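PDB 4QEO: histone-lysine N-methyltransferase, H3 lysine-9 specific SUVH4 from Arabidopsis thaliana, which methylates a lysine of the histone H3 tail, setting a mark of transcriptional repression, and binds methylated DNA. Local coordinates for residues Lys55-Leu60 and Lys97-Tyr102; Ile63-Arg68 and Glu213-Leu218; Asn86-Met91 and Leu153-Cys158; Gly253-Asn258 and Arg370-Ile375. All blocks are in the same frame, centred on the assembly; numbering follows the deposited sequence.

Overall arrangement
Contacts 1, 2 and 3 all lie in the SRA domain, the methylated-DNA reader, whereas contact 4 is in the catalytic half, on the opposite side of the chain's centre from contacts 1 and 3. Contact 3 is buried: strand 88-91 meets helix 151-161 through aliphatic groups, close to the DNA backbone. Contacts 1 and 2 are surface contacts between loops, one bridged by a water and the other made by van der Waals touches alone between its segments. Contact 4, partly buried, lies in one four-stranded sheet, and the polar groups of three of its side chains turn to a shared glutamate. Neighbours are linked: Lys55 and Tyr99 of contact 1 pack against strand 88-91, and Arg68 of contact 2 against Tyr374 of contact 4.

Contact 1 (Lys55-Leu60 and Lys97-Tyr102); sequences KIIGDL and KEYSNY
Ile57 and Tyr99 carry this loop-to-loop contact almost alone. Their side chains run past each other in opposite directions, and CD1 of Ile57 comes to rest 4.1 Å from CE1 of the Tyr99 ring, a loose apolar touch at an oblique angle. With CG1 of Ile57 anti to the carbonyl carbon (chi1 -71°) and CD1 extended beyond it, the long branch is the one that reaches the ring. At the far end of that ring the hydroxyl gives the contact its polar part. A water lies 2.9 Å from Tyr99 OH and accepts the backbone N-H of Ile57, with 3.1 Å between that N and the water oxygen.

In the segment 97-102, a type I turn from Tyr99 to Tyr102 is closed by Tyr102 N donating to Tyr99 O at 3.0 Å. In the segment 55-60, Arg166 binds the carbonyl oxygens of Ile56 and Gly58, holding the backbone around Ile57. Met91 of strand 88-91 touches both Ile57 and Tyr99, and Arg54 makes a salt bridge to Glu98. The chemistry is thus divided along one tyrosine: its ring carbons supply the apolar contact, while its hydroxyl reaches the opposite main chain through a water rather than directly.

Contact 2 (Ile63-Arg68 and Glu213-Leu218); sequences IDVGHR and EGQPEL
Val65 projects from a tight turn toward the segment 213-218, and its side chain can be followed outward atom by atom. CB faces the proline ring, lying 4.3 Å from CD of Pro216 in a loose apolar contact. CG1 is anti to the backbone N (chi1 177°), which leaves CG2 anti to the carbonyl carbon; CG2 is the branch that reaches Gln215, stopping 3.9 Å from its OE1. The two side chains cross there at about a right angle, and the touch is van der Waals.

The amide of Gln215 is bonded elsewhere. OE1 accepts the backbone N-H of Leu187 in strand 180-197, while NE2 donates to the carbonyl of Leu212, so both ends of the amide are engaged and its rotation is set. The methyl therefore meets an oxygen already held in place by the sheet. Tyr184 and Arg211 also touch Val65, and Arg211 in addition binds the carbonyl oxygen of Pro216.

Val65 owes its position to the backbone: His67 N donates to Asp64 O at 2.9 Å across a type II turn, with Gly66 at its third position taking up a positive phi of 100°. Gly66 and His67 both bond to the backbone of Tyr184. The arrangement is a classic type II beta turn leading into strand 68-69 of the SRA fold, packed against the loop that leaves strand 203-211.

Contact 3 (Asn86-Met91 and Leu153-Cys158); sequences NGIDYM and LALKHC. With nucleotides of chain B; nucleotides of chain C.
Ala154, Ile88 and Leu155 bury the most surface here, with Tyr90 completing the set. Ala154 lies on helix 151-161 where the backbones come closest: the CA atoms of Tyr90 and Ala154 are 6.4 Å apart. Its methyl sits against the root of the tyrosine, with Ala154 CB 3.5 Å from Tyr90 CB, and lies oblique to the ring that follows. Ile88, two residues back on the same strand, meets Leu155 tip to tip: CD1 of Ile88 and CD1 of Leu155 are 3.6 Å apart. Each sends its branch out in the same way, first carbon anti to the carbonyl carbon (chi1 -55° in Ile88), then extended to the terminal methyl. Ala107 of strand 106-112 touches both helix residues.

The tyrosine ring continues past the helix. CG stands between the backbone N and the carbonyl carbon (chi1 63°), and the phenol oxygen Tyr90 OH packs 3.6 Å from C4' of DA11 of chain C. At the other end of the segment the backbone N of Gly87 donates to OP1 of the 5-methyldeoxycytidine nucleotide 5CM7 of chain B, at 2.9 Å and almost straight (177°).

The side chains that meet across the contact are thus joined by apolar groups alone, while the loop residue just before the helix-backed strand gives its main-chain N-H to the DNA backbone, a contact that by itself would not read the base.

Contact 4 (Gly253-Asn258 and Arg370-Ile375); sequences GIPATN and RSWEYI
The segment 253-258 runs extended through strand 256-257, while 370-375 leaves the end of strand 367-371 and bends away at Trp372. The bend is held from within: OG of Ser371 donates to the carbonyl oxygen of Glu373 at 2.7 Å, at a C=O angle of 131°. No hydrogen bond links the two segments, and the meeting is left to side chains.

The closest approach is of Pro255 to Trp372. CG of the proline ring lies 4.0 Å from CH2 of the indole, at the far corner of its six-membered ring, and the two side chains cross obliquely. The indole is brought there by CG of Trp372 standing anti to its carbonyl carbon (chi1 -75°). Farther along, the guanidinium of Arg370 comes near Thr257, with NH2 of Arg370 4.4 Å from OG1 of Thr257, too long for a direct bond. Both groups turn instead to Glu358: its OE1 takes the salt bridge from Arg370 NE and the N-H of Trp372, while its OE2 binds Thr257 OG1. One carboxylate thus fixes three side chains, and Phe360 adds a cation-pi contact to Arg370.

The indirect linkage fits the sheet order: strand 357-361, which carries Glu358 and Phe360, lies between strand 256-257, parallel to it, and the antiparallel edge strand 367-371, in a four-stranded sheet that joins a pre-SET strand to the SET domain.

Contact 1 (Lys55-Leu60 and Lys97-Tyr102)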
# COMPACT_ATOMS: atom_id res chain seq x y z
N LYS A 55 17.16 16.13 -9.08
CA LYS A 55 17.59 15.97 -7.70
C LYS A 55 17.21 17.15 -6.81
O LYS A 55 17.09 18.29 -7.27
CB LYS A 55 19.07 15.63 -7.64
CG LYS A 55 19.28 14.27 -8.25
CD LYS A 55 20.63 13.73 -7.99
CE LYS A 55 20.64 12.25 -8.27
NZ LYS A 55 20.34 12.00 -9.69
N ILE A 56 16.97 16.85 -5.54
CA ILE A 56 16.49 17.82 -4.57
C ILE A 56 17.29 17.64 -3.28
O ILE A 56 17.46 16.51 -2.79
CB ILE A 56 14.98 17.63 -4.30
CG1 ILE A 56 14.16 17.91 -5.57
CG2 ILE A 56 14.51 18.51 -3.15
CD1 ILE A 56 12.69 17.50 -5.45
N ILE A 57 17.80 18.74 -2.74
CA ILE A 57 18.40 18.74 -1.41
C ILE A 57 17.32 18.94 -0.37
O ILE A 57 16.52 19.86 -0.48
CB ILE A 57 19.39 19.92 -1.27
CG1 ILE A 57 20.63 19.66 -2.11
CG2 ILE A 57 19.77 20.13 0.20
CD1 ILE A 57 21.49 20.91 -2.34
N GLY A 58 17.30 18.11 0.66
CA GLY A 58 16.32 18.29 1.72
C GLY A 58 15.10 17.39 1.56
O GLY A 58 15.18 16.33 0.95
N ASP A 59 13.96 17.80 2.11
CA ASP A 59 12.77 16.96 2.07
C ASP A 59 12.06 17.08 0.73
O ASP A 59 12.11 18.14 0.12
CB ASP A 59 11.80 17.34 3.20
CG ASP A 59 12.16 16.68 4.51
OD1 ASP A 59 12.33 15.45 4.52
OD2 ASP A 59 12.28 17.39 5.53
N LEU A 60 11.43 15.99 0.29
CA LEU A 60 10.56 16.04 -0.89
C LEU A 60 9.11 16.22 -0.41
O LEU A 60 8.67 15.51 0.49
CB LEU A 60 10.69 14.77 -1.76
CG LEU A 60 11.83 14.66 -2.80
CD1 LEU A 60 13.21 14.94 -2.20
CD2 LEU A 60 11.85 13.30 -3.51
N LYS A 97 25.99 24.60 -12.48
CA LYS A 97 25.54 25.95 -12.77
C LYS A 97 24.34 26.35 -11.92
O LYS A 97 24.22 27.50 -11.51
CB LYS A 97 25.21 26.08 -14.26
CG LYS A 97 26.41 26.37 -15.15
CD LYS A 97 26.89 27.80 -14.95
CE LYS A 97 27.73 28.29 -16.12
NZ LYS A 97 27.97 29.77 -16.07
N GLU A 98 23.47 25.39 -11.66
CA GLU A 98 22.30 25.61 -10.81
C GLU A 98 22.65 25.89 -9.35
O GLU A 98 21.95 26.65 -8.68
CB GLU A 98 21.38 24.40 -10.87
CG GLU A 98 20.31 24.48 -11.92
CD GLU A 98 19.62 23.13 -12.11
OE1 GLU A 98 20.24 22.24 -12.73
OE2 GLU A 98 18.48 22.97 -11.64
N TYR A 99 23.71 25.26 -8.86
CA TYR A 99 24.11 25.43 -7.47
C TYR A 99 25.51 26.02 -7.43
O TYR A 99 26.43 25.44 -6.86
CB TYR A 99 24.03 24.09 -6.71
CG TYR A 99 22.61 23.57 -6.64
CD1 TYR A 99 21.83 23.76 -5.51
CD2 TYR A 99 22.03 22.93 -7.72
CE1 TYR A 99 20.51 23.32 -5.45
CE2 TYR A 99 20.71 22.48 -7.68
CZ TYR A 99 19.95 22.68 -6.54
OH TYR A 99 18.64 22.23 -6.50
N SER A 100 25.67 27.19 -8.05
CA SER A 100 27.00 27.77 -8.31
C SER A 100 27.73 28.21 -7.05
O SER A 100 28.94 28.43 -7.07
CB SER A 100 26.93 28.91 -9.33
OG SER A 100 25.96 29.90 -8.97
N ASN A 101 27.01 28.32 -5.94
CA ASN A 101 27.64 28.73 -4.70
C ASN A 101 28.17 27.53 -3.93
O ASN A 101 28.95 27.66 -2.99
CB ASN A 101 26.72 29.64 -3.86
CG ASN A 101 25.26 29.21 -3.91
OD1 ASN A 101 24.82 28.52 -4.83
ND2 ASN A 101 24.49 29.65 -2.92
N TYR A 102 27.76 26.34 -4.36
CA TYR A 102 28.30 25.10 -3.82
C TYR A 102 29.34 24.46 -4.76
O TYR A 102 29.37 24.72 -5.96
CB TYR A 102 27.15 24.13 -3.57
CG TYR A 102 26.06 24.67 -2.65
CD1 TYR A 102 26.14 24.50 -1.27
CD2 TYR A 102 24.95 25.32 -3.16
CE1 TYR A 102 25.13 24.98 -0.42
CE2 TYR A 102 23.95 25.81 -2.33
CZ TYR A 102 24.04 25.64 -0.97
OH TYR A 102 23.03 26.12 -0.15
O HOH W 1 17.29 21.47 -4.03

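Contact 2 (Ile63-Arg68 and Glu213-Leu218)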
# COMPACT_ATOMS: atom_id res chain seq x y z
N ILE A 63 6.59 13.40 0.92
CA ILE A 63 7.30 12.27 1.50
C ILE A 63 7.77 12.66 2.89
O ILE A 63 8.80 13.34 3.06
CB ILE A 63 8.49 11.81 0.64
CG1 ILE A 63 7.99 11.42 -0.75
CG2 ILE A 63 9.24 10.65 1.32
CD1 ILE A 63 9.06 10.99 -1.72
N ASP A 64 6.97 12.26 3.88
CA ASP A 64 7.21 12.66 5.26
C ASP A 64 8.26 11.77 5.87
O ASP A 64 8.46 10.63 5.44
CB ASP A 64 5.94 12.52 6.10
CG ASP A 64 4.77 13.36 5.59
OD1 ASP A 64 4.99 14.46 5.03
OD2 ASP A 64 3.63 12.90 5.77
N VAL A 65 8.93 12.29 6.87
CA VAL A 65 9.81 11.47 7.68
C VAL A 65 9.01 10.30 8.25
O VAL A 65 7.90 10.47 8.79
CB VAL A 65 10.46 12.30 8.81
CG1 VAL A 65 11.33 11.41 9.71
CG2 VAL A 65 11.29 13.42 8.22
N GLY A 66 9.57 9.10 8.11
CA GLY A 66 8.87 7.87 8.45
C GLY A 66 8.28 7.15 7.25
O GLY A 66 7.82 6.01 7.37
N HIS A 67 8.26 7.79 6.09
CA HIS A 67 7.68 7.15 4.91
C HIS A 67 8.26 5.76 4.64
O HIS A 67 9.47 5.59 4.61
CB HIS A 67 7.90 8.01 3.67
CG HIS A 67 7.12 7.55 2.49
ND1 HIS A 67 5.86 8.05 2.20
CD2 HIS A 67 7.37 6.59 1.57
CE1 HIS A 67 5.39 7.43 1.13
NE2 HIS A 67 6.27 6.53 0.73
N ARG A 68 7.39 4.76 4.47
CA ARG A 68 7.85 3.42 4.17
C ARG A 68 7.81 3.10 2.68
O ARG A 68 6.76 3.18 2.05
CB ARG A 68 7.01 2.39 4.90
CG ARG A 68 7.21 2.35 6.39
CD ARG A 68 6.87 0.97 6.90
NE ARG A 68 7.30 0.75 8.28
CZ ARG A 68 6.49 0.85 9.33
NH1 ARG A 68 5.22 1.17 9.17
NH2 ARG A 68 6.97 0.62 10.55
N GLU A 213 17.90 18.40 14.00
CA GLU A 213 16.83 18.74 14.93
C GLU A 213 15.60 19.18 14.13
O GLU A 213 15.69 19.38 12.92
CB GLU A 213 17.31 19.88 15.84
CG GLU A 213 18.62 19.61 16.57
CD GLU A 213 18.45 18.80 17.85
OE1 GLU A 213 17.32 18.72 18.37
OE2 GLU A 213 19.47 18.24 18.35
N GLY A 214 14.47 19.35 14.80
CA GLY A 214 13.26 19.81 14.13
C GLY A 214 12.46 18.73 13.40
O GLY A 214 11.58 19.02 12.59
N GLN A 215 12.76 17.47 13.69
CA GLN A 215 12.08 16.38 12.99
C GLN A 215 11.37 15.49 13.99
O GLN A 215 11.69 15.53 15.17
CB GLN A 215 13.09 15.54 12.17
CG GLN A 215 14.01 16.38 11.32
CD GLN A 215 14.94 15.53 10.45
OE1 GLN A 215 14.59 15.17 9.33
NE2 GLN A 215 16.13 15.21 10.97
N PRO A 216 10.41 14.68 13.52
CA PRO A 216 9.78 13.71 14.42
C PRO A 216 10.84 12.79 14.99
O PRO A 216 11.84 12.53 14.31
CB PRO A 216 8.83 12.93 13.50
CG PRO A 216 8.54 13.86 12.37
CD PRO A 216 9.74 14.76 12.21
N GLU A 217 10.63 12.31 16.21
CA GLU A 217 11.62 11.47 16.88
C GLU A 217 11.80 10.18 16.10
O GLU A 217 10.85 9.68 15.53
CB GLU A 217 11.16 11.17 18.31
CG GLU A 217 12.18 11.53 19.37
CD GLU A 217 12.65 12.97 19.25
OE1 GLU A 217 11.82 13.86 18.95
OE2 GLU A 217 13.86 13.22 19.46
N LEU A 218 13.03 9.66 16.04
CA LEU A 218 13.23 8.33 15.49
C LEU A 218 12.50 7.34 16.38
O LEU A 218 12.68 7.31 17.59
CB LEU A 218 14.71 7.95 15.45
CG LEU A 218 15.51 8.21 14.19
CD1 LEU A 218 16.94 7.66 14.36
CD2 LEU A 218 14.83 7.59 13.01

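Contact 3 (Asn86-Met91 and Leu153-Cys158)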
# COMPACT_ATOMS: atom_id res chain seq x y z
N ASN A 86 22.96 1.65 -6.05
CA ASN A 86 23.85 2.56 -5.32
C ASN A 86 23.32 3.07 -3.99
O ASN A 86 22.19 3.55 -3.93
CB ASN A 86 24.19 3.78 -6.16
CG ASN A 86 24.94 3.42 -7.41
OD1 ASN A 86 24.70 2.37 -8.00
ND2 ASN A 86 25.88 4.27 -7.80
N GLY A 87 24.16 3.00 -2.96
CA GLY A 87 23.81 3.51 -1.64
C GLY A 87 23.74 5.02 -1.62
O GLY A 87 22.97 5.62 -0.87
N ILE A 88 24.55 5.66 -2.46
CA ILE A 88 24.66 7.11 -2.43
C ILE A 88 24.15 7.74 -3.72
O ILE A 88 24.68 7.48 -4.81
CB ILE A 88 26.12 7.57 -2.23
CG1 ILE A 88 26.71 6.93 -0.95
CG2 ILE A 88 26.17 9.10 -2.16
CD1 ILE A 88 28.25 7.13 -0.80
N ASP A 89 23.14 8.59 -3.58
CA ASP A 89 22.60 9.35 -4.70
C ASP A 89 23.07 10.81 -4.58
O ASP A 89 22.97 11.43 -3.52
CB ASP A 89 21.07 9.29 -4.67
CG ASP A 89 20.47 9.45 -6.05
OD1 ASP A 89 21.18 9.11 -7.03
OD2 ASP A 89 19.31 9.90 -6.16
N TYR A 90 23.62 11.34 -5.67
CA TYR A 90 24.18 12.70 -5.62
C TYR A 90 23.98 13.50 -6.89
O TYR A 90 23.75 12.96 -7.97
CB TYR A 90 25.66 12.65 -5.27
CG TYR A 90 26.56 11.93 -6.27
CD1 TYR A 90 27.17 12.64 -7.30
CD2 TYR A 90 26.82 10.56 -6.17
CE1 TYR A 90 28.01 12.02 -8.19
CE2 TYR A 90 27.66 9.92 -7.07
CZ TYR A 90 28.26 10.66 -8.08
OH TYR A 90 29.10 10.08 -8.98
N MET A 91 24.02 14.82 -6.75
CA MET A 91 24.00 15.74 -7.87
C MET A 91 25.38 15.69 -8.49
O MET A 91 26.37 15.97 -7.80
CB MET A 91 23.72 17.17 -7.41
CG MET A 91 22.30 17.40 -6.90
SD MET A 91 22.19 19.08 -6.24
CE MET A 91 20.42 19.18 -6.08
N LEU A 153 33.19 11.80 -2.62
CA LEU A 153 33.45 13.22 -2.84
C LEU A 153 32.18 14.05 -2.56
O LEU A 153 32.24 15.13 -1.96
CB LEU A 153 33.97 13.43 -4.28
CG LEU A 153 34.24 14.88 -4.69
CD1 LEU A 153 35.32 15.54 -3.78
CD2 LEU A 153 34.63 14.95 -6.17
N ALA A 154 31.03 13.52 -2.98
CA ALA A 154 29.74 14.19 -2.81
C ALA A 154 29.39 14.40 -1.33
O ALA A 154 28.97 15.51 -0.91
CB ALA A 154 28.62 13.40 -3.54
N LEU A 155 29.58 13.34 -0.54
CA LEU A 155 29.38 13.43 0.92
C LEU A 155 30.39 14.37 1.56
O LEU A 155 30.08 15.11 2.51
CB LEU A 155 29.48 12.04 1.56
CG LEU A 155 28.27 11.12 1.29
CD1 LEU A 155 28.58 9.70 1.75
CD2 LEU A 155 27.05 11.67 2.01
N LYS A 156 31.63 14.35 1.05
CA LYS A 156 32.63 15.31 1.55
C LYS A 156 32.17 16.75 1.34
O LYS A 156 32.30 17.61 2.23
CB LYS A 156 34.00 15.05 0.89
CG LYS A 156 34.92 16.28 0.75
CD LYS A 156 36.24 15.85 0.01
CE LYS A 156 37.08 17.05 -0.50
NZ LYS A 156 37.69 17.81 0.62
N HIS A 157 31.61 17.03 0.17
CA HIS A 157 31.15 18.39 -0.10
C HIS A 157 29.95 18.74 0.79
O HIS A 157 29.80 19.89 1.22
CB HIS A 157 30.82 18.59 -1.59
CG HIS A 157 32.04 18.60 -2.48
ND1 HIS A 157 32.00 18.22 -3.80
CD2 HIS A 157 33.32 18.94 -2.21
CE1 HIS A 157 33.21 18.35 -4.33
NE2 HIS A 157 34.04 18.77 -3.38
N CYS A 158 29.10 17.76 1.07
CA CYS A 158 27.99 17.99 2.00
C CYS A 158 28.50 18.45 3.35
O CYS A 158 27.97 19.43 3.93
CB CYS A 158 27.15 16.72 2.17
SG CYS A 158 26.11 16.31 0.77
P DT B 6 31.61 1.48 -6.93
OP1 DT B 6 31.85 2.65 -6.16
OP2 DT B 6 32.43 0.35 -6.73
O5' DT B 6 30.12 0.98 -6.79
C5' DT B 6 29.06 1.92 -6.74
C4' DT B 6 27.75 1.19 -6.91
O4' DT B 6 27.67 0.66 -8.24
C3' DT B 6 27.57 -0.00 -5.96
O3' DT B 6 26.54 0.24 -5.00
C2' DT B 6 27.24 -1.16 -6.89
C1' DT B 6 26.85 -0.47 -8.17
N1 DT B 6 27.06 -1.28 -9.38
C2 DT B 6 26.17 -1.16 -10.42
O2 DT B 6 25.25 -0.37 -10.41
N3 DT B 6 26.41 -1.98 -11.48
C4 DT B 6 27.42 -2.91 -11.61
O4 DT B 6 27.51 -3.58 -12.62
C5 DT B 6 28.32 -2.99 -10.48
C7 DT B 6 29.45 -3.97 -10.52
C6 DT B 6 28.09 -2.18 -9.44
N1 5CM B 7 25.09 0.13 1.15
C2 5CM B 7 25.20 0.03 2.54
N3 5CM B 7 26.06 0.76 3.24
C4 5CM B 7 26.85 1.61 2.65
C5 5CM B 7 26.76 1.73 1.20
C5A 5CM B 7 27.66 2.68 0.50
C6 5CM B 7 25.88 0.95 0.50
O2 5CM B 7 24.49 -0.71 3.16
N4 5CM B 7 27.71 2.34 3.31
C1' 5CM B 7 24.19 -0.75 0.44
C2' 5CM B 7 23.27 -0.24 -0.65
C3' 5CM B 7 23.11 -1.48 -1.50
C4' 5CM B 7 24.52 -2.03 -1.50
O4' 5CM B 7 25.03 -1.67 -0.24
O3' 5CM B 7 22.28 -2.44 -0.87
C5' 5CM B 7 25.41 -1.60 -2.66
O5' 5CM B 7 25.56 -0.21 -2.86
P 5CM B 7 26.83 0.43 -3.49
OP1 5CM B 7 26.76 1.83 -3.25
OP2 5CM B 7 27.98 -0.32 -3.14
P DA C 11 24.10 10.41 -12.39
OP1 DA C 11 23.84 9.06 -11.97
OP2 DA C 11 23.33 11.51 -11.87
O5' DA C 11 25.66 10.62 -12.31
C5' DA C 11 26.51 9.61 -11.80
C4' DA C 11 27.90 9.74 -12.38
O4' DA C 11 27.98 8.98 -13.59
C3' DA C 11 28.32 11.16 -12.74
O3' DA C 11 29.68 11.35 -12.35
C2' DA C 11 28.19 11.20 -14.25
C1' DA C 11 28.51 9.77 -14.63
N9 DA C 11 27.93 9.31 -15.88
C8 DA C 11 26.94 9.89 -16.62
N7 DA C 11 26.61 9.22 -17.70
C5 DA C 11 27.45 8.12 -17.66
C6 DA C 11 27.61 7.02 -18.53
N6 DA C 11 26.90 6.85 -19.64
N1 DA C 11 28.55 6.11 -18.21
C2 DA C 11 29.26 6.28 -17.10
N3 DA C 11 29.21 7.27 -16.21
C4 DA C 11 28.27 8.16 -16.55

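Contact 4 (Gly253-Asn258 and Arg370-Ile375)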
# COMPACT_ATOMS: atom_id res chain seq x y z
N GLY A 253 -8.40 -15.10 13.04
CA GLY A 253 -9.26 -14.44 13.99
C GLY A 253 -9.15 -12.93 13.91
O GLY A 253 -8.09 -12.39 13.61
N ILE A 254 -10.26 -12.25 14.18
CA ILE A 254 -10.27 -10.79 14.18
C ILE A 254 -10.63 -10.25 15.56
O ILE A 254 -11.80 -10.08 15.89
CB ILE A 254 -11.24 -10.24 13.12
CG1 ILE A 254 -10.91 -10.80 11.74
CG2 ILE A 254 -11.19 -8.72 13.09
CD1 ILE A 254 -12.04 -10.64 10.72
N PRO A 255 -9.61 -10.01 16.40
CA PRO A 255 -9.85 -9.42 17.72
C PRO A 255 -10.41 -8.00 17.65
O PRO A 255 -10.21 -7.27 16.67
CB PRO A 255 -8.45 -9.41 18.36
CG PRO A 255 -7.50 -9.59 17.22
CD PRO A 255 -8.21 -10.43 16.22
N ALA A 256 -11.11 -7.61 18.71
CA ALA A 256 -11.64 -6.26 18.82
C ALA A 256 -11.19 -5.61 20.12
O ALA A 256 -11.23 -6.25 21.17
CB ALA A 256 -13.16 -6.27 18.71
N THR A 257 -10.76 -4.36 20.06
CA THR A 257 -10.34 -3.63 21.25
C THR A 257 -11.03 -2.29 21.38
O THR A 257 -11.31 -1.63 20.38
CB THR A 257 -8.82 -3.41 21.29
OG1 THR A 257 -8.42 -2.61 20.17
CG2 THR A 257 -8.08 -4.74 21.26
N ASN A 258 -11.35 -1.91 22.61
CA ASN A 258 -11.72 -0.56 22.92
C ASN A 258 -10.71 -0.07 23.92
O ASN A 258 -10.59 -0.60 25.00
CB ASN A 258 -13.10 -0.50 23.52
CG ASN A 258 -13.64 0.90 23.62
OD1 ASN A 258 -12.89 1.85 23.80
ND2 ASN A 258 -14.93 1.04 23.51
N ARG A 370 -7.91 -2.10 11.37
CA ARG A 370 -6.53 -1.95 10.93
C ARG A 370 -5.87 -3.29 10.71
O ARG A 370 -6.41 -4.33 11.08
CB ARG A 370 -5.72 -1.08 11.90
CG ARG A 370 -5.60 -1.63 13.31
CD ARG A 370 -5.13 -0.55 14.30
NE ARG A 370 -5.03 -1.07 15.66
CZ ARG A 370 -5.16 -0.32 16.76
NH1 ARG A 370 -5.40 0.98 16.66
NH2 ARG A 370 -5.06 -0.88 17.96
N SER A 371 -4.69 -3.28 10.10
CA SER A 371 -3.97 -4.51 9.84
C SER A 371 -2.71 -4.63 10.70
O SER A 371 -2.06 -3.64 11.00
CB SER A 371 -3.60 -4.63 8.36
OG SER A 371 -2.82 -5.79 8.14
N TRP A 372 -2.39 -5.86 11.08
CA TRP A 372 -1.20 -6.12 11.89
C TRP A 372 -0.02 -6.48 11.01
O TRP A 372 1.10 -6.57 11.49
CB TRP A 372 -1.45 -7.25 12.88
CG TRP A 372 -2.29 -6.85 14.05
CD1 TRP A 372 -2.91 -5.65 14.25
CD2 TRP A 372 -2.61 -7.66 15.17
NE1 TRP A 372 -3.59 -5.67 15.44
CE2 TRP A 372 -3.43 -6.89 16.03
CE3 TRP A 372 -2.29 -8.97 15.55
CZ2 TRP A 372 -3.93 -7.39 17.23
CZ3 TRP A 372 -2.79 -9.47 16.74
CH2 TRP A 372 -3.60 -8.68 17.56
N GLU A 373 -0.27 -6.68 9.73
CA GLU A 373 0.80 -7.00 8.80
C GLU A 373 0.70 -6.18 7.53
O GLU A 373 -0.31 -5.52 7.28
CB GLU A 373 0.81 -8.50 8.47
CG GLU A 373 -0.51 -9.21 8.71
CD GLU A 373 -0.48 -10.66 8.27
OE1 GLU A 373 -1.47 -11.38 8.53
OE2 GLU A 373 0.52 -11.09 7.66
N TYR A 374 1.75 -6.25 6.73
CA TYR A 374 1.82 -5.54 5.46
C TYR A 374 0.79 -6.06 4.47
O TYR A 374 0.59 -7.27 4.35
CB TYR A 374 3.24 -5.67 4.89
CG TYR A 374 4.26 -4.83 5.64
CD1 TYR A 374 4.37 -3.47 5.39
CD2 TYR A 374 5.09 -5.39 6.60
CE1 TYR A 374 5.29 -2.69 6.08
CE2 TYR A 374 6.01 -4.62 7.29
CZ TYR A 374 6.11 -3.27 7.03
OH TYR A 374 7.03 -2.50 7.71
N ILE A 375 0.11 -5.14 3.79
CA ILE A 375 -0.84 -5.48 2.73
C ILE A 375 -0.38 -4.91 1.38
O ILE A 375 -0.38 -3.69 1.18
CB ILE A 375 -2.25 -4.96 3.05
CG1 ILE A 375 -2.74 -5.53 4.38
CG2 ILE A 375 -3.21 -5.32 1.92
CD1 ILE A 375 -4.13 -5.07 4.77